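Local coordinates for guanine nucleotide exchange factor SRM1 (Saccharomyces cerevisiae, PDB 3OF7), which promotes the exchange of GDP for GTP on the small GTPases GSP1 and GSP2, binds chromatin and controls RNA metabolism and transport, at residues L283-F286 with G287-G290; N351-E354 with Y355-K358. All blocks are in the same frame, centred on the assembly; numbering follows the deposited sequence.

Contact 1 of 2, residues L283-F286 with G287-G290; sequences LNQF and GQCG
Asn284 OD1 accepts a hydrogen bond from Cys289 N at 2.9 Å, the N-H pointing nearly straight at the oxygen although the donor stands 38° out of the amide plane. The Asn284 side chain reaches there because its CG lies anti to the backbone N (chi1 -162°), which carries the amide over the first turn to the backbone of the second. Cys289 CB lies 3.3 Å from Asn284 OD1 and Gly287 CA is also close, so carbon flanks this oxygen of a buried residue. A second side-chain amide reaches back into the turn from just beyond it. Gln288, its chain bent at chi2 (-95°), folds back along the loop and offers OE1 to Phe286 N at 2.9 Å, with the donor in the carbonyl plane. Gln288 CD rests 3.4 Å from Leu283 O, while Gln288 NE2 lies beside Leu283 CG at 3.7 Å. The backbone adds a bond from Gly287 N to Asn284 O, 3.1 Å long, which closes a type I turn; Gly290 N to Gly287 O closes another directly after it. Both glycines have positive phi, and at Gly287 a CB would collide with Phe286 O. Around this loop, Cys289 and Gln288 touch His268, and Gln288 O is hydrogen-bonded to Ser325 OG of strand 324-329. Two successive type I turns, held by side-chain amides of an asparagine and a glutamine, thus shape the Asn-Gln-Phe-Gly-Gln-Cys-Gly loop, which matches the N-x-x-G-Q-x-G signature of RCC1 repeats and follows a blade strand of the beta-propeller.

Contact 2 of 2, residues N351-E354 with Y355-K358; sequences NLPE and YTYK
Pro353 O takes two hydrogen bonds from Thr356, one from OG1 at 2.7 Å and one from the backbone N at 3.2 Å, both arriving from the same face of its carbonyl plane. The N-H bond closes a type I beta turn, Pro353 to Thr356, that leads into strand 357-358 in the long excursion between strands 334-337 and 370-372 of the RCC1 beta-propeller. The hydroxyl reaches back to the carbonyl because OG1 stands anti to the Thr356 carbonyl carbon, beside the backbone N (chi1 -64°). It is flanked by carbon as well: Leu352 CB lies 3.5 Å from Thr356 OG1, and Pro353 CD closes in from the proline ring. The tight part of the contact continues over the Tyr355 ring, where Pro353 CB sits above one face, 3.7 Å from the centroid and 23° off the normal, in a CH-pi contact displaced toward CE1 and CZ. Pro353 CG follows alongside, near CZ and CE2. Beyond the ring, Tyr355 OH is hydrogen-bonded to Thr371 OG1, and Val367 of strand 364-368 touches both Pro353 and Tyr355. Were Tyr355 replaced by an alanine, one side of the proline ring would probably lose its aromatic platform and Thr371 OG1 this partner. The other side of the turn is looser. Glu354, exposed, starts away from the turn and extends beyond CG; of its side chain only CB touches residues 355-358. Near the backbone carbonyls a water donates a firm hydrogen bond to Thr356 O at 2.7 Å and a weak one to Glu354 O at 3.4 Å.

The two contacts come in series along the chain, contact 1 in the fifth RCC1 repeat and contact 2 in the sixth, and both lie within the RCC1-like domain, on the same side of the chain's centre. Their centres are 15 Å apart, and their nearest atoms, about 6 Å apart, do not touch. Contact 1 occupies the loop between strands 278-281 and 300-302, about 17 Å from the centre of the chain; contact 2, about 27 Å out, runs into strand 357-358, which pairs with strand 364-368 in a small separate sheet. Together they illustrate how a propeller combines a buried loop belonging to its repeat with a surface excursion between blade strands.

Contact 1 of 2, residues L283-F286 with G287-G290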
loop_
_atom_site.group_PDB
_atom_site.type_symbol
_atom_site.label_atom_id
_atom_site.label_comp_id
_atom_site.label_asym_id
_atom_site.label_seq_id
_atom_site.Cartn_x
_atom_site.Cartn_y
_atom_site.Cartn_z
ATOM N N LEU A 283 -6.861 13.812 4.714
ATOM C CA LEU A 283 -8.266 13.529 4.988
ATOM C C LEU A 283 -8.448 12.876 6.356
ATOM O O LEU A 283 -7.728 11.935 6.697
ATOM C CB LEU A 283 -8.843 12.637 3.882
ATOM C CG LEU A 283 -10.329 12.274 3.992
ATOM C CD1 LEU A 283 -11.231 13.515 3.787
ATOM C CD2 LEU A 283 -10.674 11.151 3.024
ATOM N N ASN A 284 -9.393 13.385 7.145
ATOM C CA ASN A 284 -9.548 12.921 8.526
ATOM C C ASN A 284 -10.983 12.826 9.049
ATOM O O ASN A 284 -11.213 12.948 10.258
ATOM C CB ASN A 284 -8.693 13.775 9.475
ATOM C CG ASN A 284 -8.461 13.107 10.823
ATOM O OD1 ASN A 284 -8.322 11.891 10.906
ATOM N ND2 ASN A 284 -8.409 13.908 11.886
ATOM N N GLN A 285 -11.951 12.578 8.166
ATOM C CA GLN A 285 -13.350 12.608 8.610
ATOM C C GLN A 285 -13.740 11.398 9.465
ATOM O O GLN A 285 -14.769 11.437 10.153
ATOM C CB GLN A 285 -14.341 12.867 7.449
ATOM C CG GLN A 285 -14.836 11.635 6.676
ATOM C CD GLN A 285 -13.854 11.136 5.622
ATOM O OE1 GLN A 285 -14.230 10.905 4.465
ATOM N NE2 GLN A 285 -12.609 10.942 6.016
ATOM N N PHE A 286 -12.921 10.339 9.428
ATOM C CA PHE A 286 -13.122 9.192 10.321
ATOM C C PHE A 286 -12.029 9.053 11.387
ATOM O O PHE A 286 -11.956 8.036 12.085
ATOM C CB PHE A 286 -13.249 7.888 9.519
ATOM C CG PHE A 286 -14.510 7.791 8.717
ATOM C CD1 PHE A 286 -15.692 7.349 9.306
ATOM C CD2 PHE A 286 -14.518 8.147 7.370
ATOM C CE1 PHE A 286 -16.876 7.257 8.558
ATOM C CE2 PHE A 286 -15.685 8.061 6.608
ATOM C CZ PHE A 286 -16.873 7.618 7.207
ATOM N N GLY A 287 -11.190 10.074 11.525
ATOM C CA GLY A 287 -10.104 10.039 12.511
ATOM C C GLY A 287 -8.981 9.101 12.094
ATOM O O GLY A 287 -8.191 8.658 12.934
ATOM N N GLN A 288 -8.896 8.815 10.793
ATOM C CA GLN A 288 -7.849 7.931 10.261
ATOM C C GLN A 288 -6.430 8.497 10.469
ATOM O O GLN A 288 -5.454 7.747 10.457
ATOM C CB GLN A 288 -8.097 7.583 8.785
ATOM C CG GLN A 288 -8.164 8.766 7.814
ATOM C CD GLN A 288 -9.584 9.257 7.545
ATOM O OE1 GLN A 288 -10.342 9.544 8.467
ATOM N NE2 GLN A 288 -9.935 9.381 6.265
ATOM N N CYS A 289 -6.319 9.811 10.665
ATOM C CA CYS A 289 -5.022 10.437 10.957
ATOM C C CYS A 289 -4.552 10.164 12.391
ATOM O O CYS A 289 -3.367 10.326 12.696
ATOM C CB CYS A 289 -5.054 11.942 10.676
ATOM S SG CYS A 289 -5.078 12.372 8.923
ATOM N N GLY A 290 -5.483 9.754 13.256
ATOM C CA GLY A 290 -5.181 9.364 14.638
ATOM C C GLY A 290 -4.700 10.493 15.544
ATOM O O GLY A 290 -3.948 10.253 16.494
#

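Contact 2 of 2, residues N351-E354 with Y355-K358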
loop_
_atom_site.group_PDB
_atom_site.type_symbol
_atom_site.label_atom_id
_atom_site.label_comp_id
_atom_site.label_asym_id
_atom_site.label_seq_id
_atom_site.Cartn_x
_atom_site.Cartn_y
_atom_site.Cartn_z
ATOM N N ASN A 351 -15.096 -4.671 22.823
ATOM C CA ASN A 351 -13.821 -4.108 23.275
ATOM C C ASN A 351 -13.544 -2.700 22.726
ATOM O O ASN A 351 -12.440 -2.166 22.883
ATOM C CB ASN A 351 -12.656 -5.057 22.943
ATOM C CG ASN A 351 -12.724 -6.371 23.720
ATOM O OD1 ASN A 351 -13.006 -6.385 24.921
ATOM N ND2 ASN A 351 -12.456 -7.478 23.036
ATOM N N LEU A 352 -14.545 -2.103 22.084
ATOM C CA LEU A 352 -14.437 -0.727 21.609
ATOM C C LEU A 352 -14.166 0.222 22.781
ATOM O O LEU A 352 -14.855 0.162 23.806
ATOM C CB LEU A 352 -15.703 -0.303 20.850
ATOM C CG LEU A 352 -15.990 -1.013 19.523
ATOM C CD1 LEU A 352 -17.413 -0.736 19.057
ATOM C CD2 LEU A 352 -14.978 -0.613 18.451
ATOM N N PRO A 353 -13.152 1.091 22.638
ATOM C CA PRO A 353 -12.772 2.030 23.693
ATOM C C PRO A 353 -13.813 3.129 23.896
ATOM O O PRO A 353 -14.703 3.302 23.053
ATOM C CB PRO A 353 -11.455 2.617 23.180
ATOM C CG PRO A 353 -11.508 2.451 21.706
ATOM C CD PRO A 353 -12.262 1.184 21.465
ATOM N N GLU A 354 -13.707 3.851 25.015
ATOM C CA GLU A 354 -14.674 4.891 25.367
ATOM C C GLU A 354 -14.624 6.109 24.436
ATOM O O GLU A 354 -15.610 6.843 24.320
ATOM C CB GLU A 354 -14.498 5.328 26.831
ATOM C CG GLU A 354 -15.194 4.414 27.847
ATOM C CD GLU A 354 -15.303 5.034 29.240
ATOM O OE1 GLU A 354 -15.047 6.254 29.387
ATOM O OE2 GLU A 354 -15.657 4.293 30.186
ATOM N N TYR A 355 -13.494 6.314 23.767
ATOM C CA TYR A 355 -13.353 7.417 22.807
ATOM C C TYR A 355 -13.854 7.056 21.396
ATOM O O TYR A 355 -13.676 7.832 20.458
ATOM C CB TYR A 355 -11.909 7.942 22.753
ATOM C CG TYR A 355 -10.865 6.869 22.535
ATOM C CD1 TYR A 355 -10.241 6.257 23.621
ATOM C CD2 TYR A 355 -10.501 6.461 21.246
ATOM C CE1 TYR A 355 -9.285 5.260 23.437
ATOM C CE2 TYR A 355 -9.539 5.459 21.047
ATOM C CZ TYR A 355 -8.935 4.866 22.150
ATOM O OH TYR A 355 -7.985 3.875 21.991
ATOM N N THR A 356 -14.472 5.887 21.256
ATOM C CA THR A 356 -15.121 5.496 20.001
ATOM C C THR A 356 -16.147 6.572 19.644
ATOM O O THR A 356 -16.937 6.985 20.501
ATOM C CB THR A 356 -15.823 4.120 20.127
ATOM O OG1 THR A 356 -14.846 3.098 20.369
ATOM C CG2 THR A 356 -16.591 3.765 18.865
ATOM N N TYR A 357 -16.112 7.043 18.399
ATOM C CA TYR A 357 -17.072 8.033 17.932
ATOM C C TYR A 357 -18.389 7.369 17.553
ATOM O O TYR A 357 -18.414 6.428 16.748
ATOM C CB TYR A 357 -16.526 8.842 16.747
ATOM C CG TYR A 357 -17.605 9.606 15.992
ATOM C CD1 TYR A 357 -18.131 10.797 16.497
ATOM C CD2 TYR A 357 -18.117 9.117 14.791
ATOM C CE1 TYR A 357 -19.132 11.491 15.815
ATOM C CE2 TYR A 357 -19.114 9.804 14.096
ATOM C CZ TYR A 357 -19.615 10.988 14.615
ATOM O OH TYR A 357 -20.601 11.657 13.921
ATOM N N LYS A 358 -19.472 7.868 18.149
ATOM C CA LYS A 358 -20.833 7.454 17.825
ATOM C C LYS A 358 -21.563 8.649 17.219
ATOM O O LYS A 358 -21.412 9.773 17.696
ATOM C CB LYS A 358 -21.576 6.967 19.076
ATOM C CG LYS A 358 -21.104 5.629 19.627
ATOM C CD LYS A 358 -21.886 5.236 20.885
ATOM C CE LYS A 358 -21.131 4.189 21.686
ATOM N NZ LYS A 358 -21.897 3.672 22.869
HETATM O O HOH W 1 -18.374 6.063 22.531
#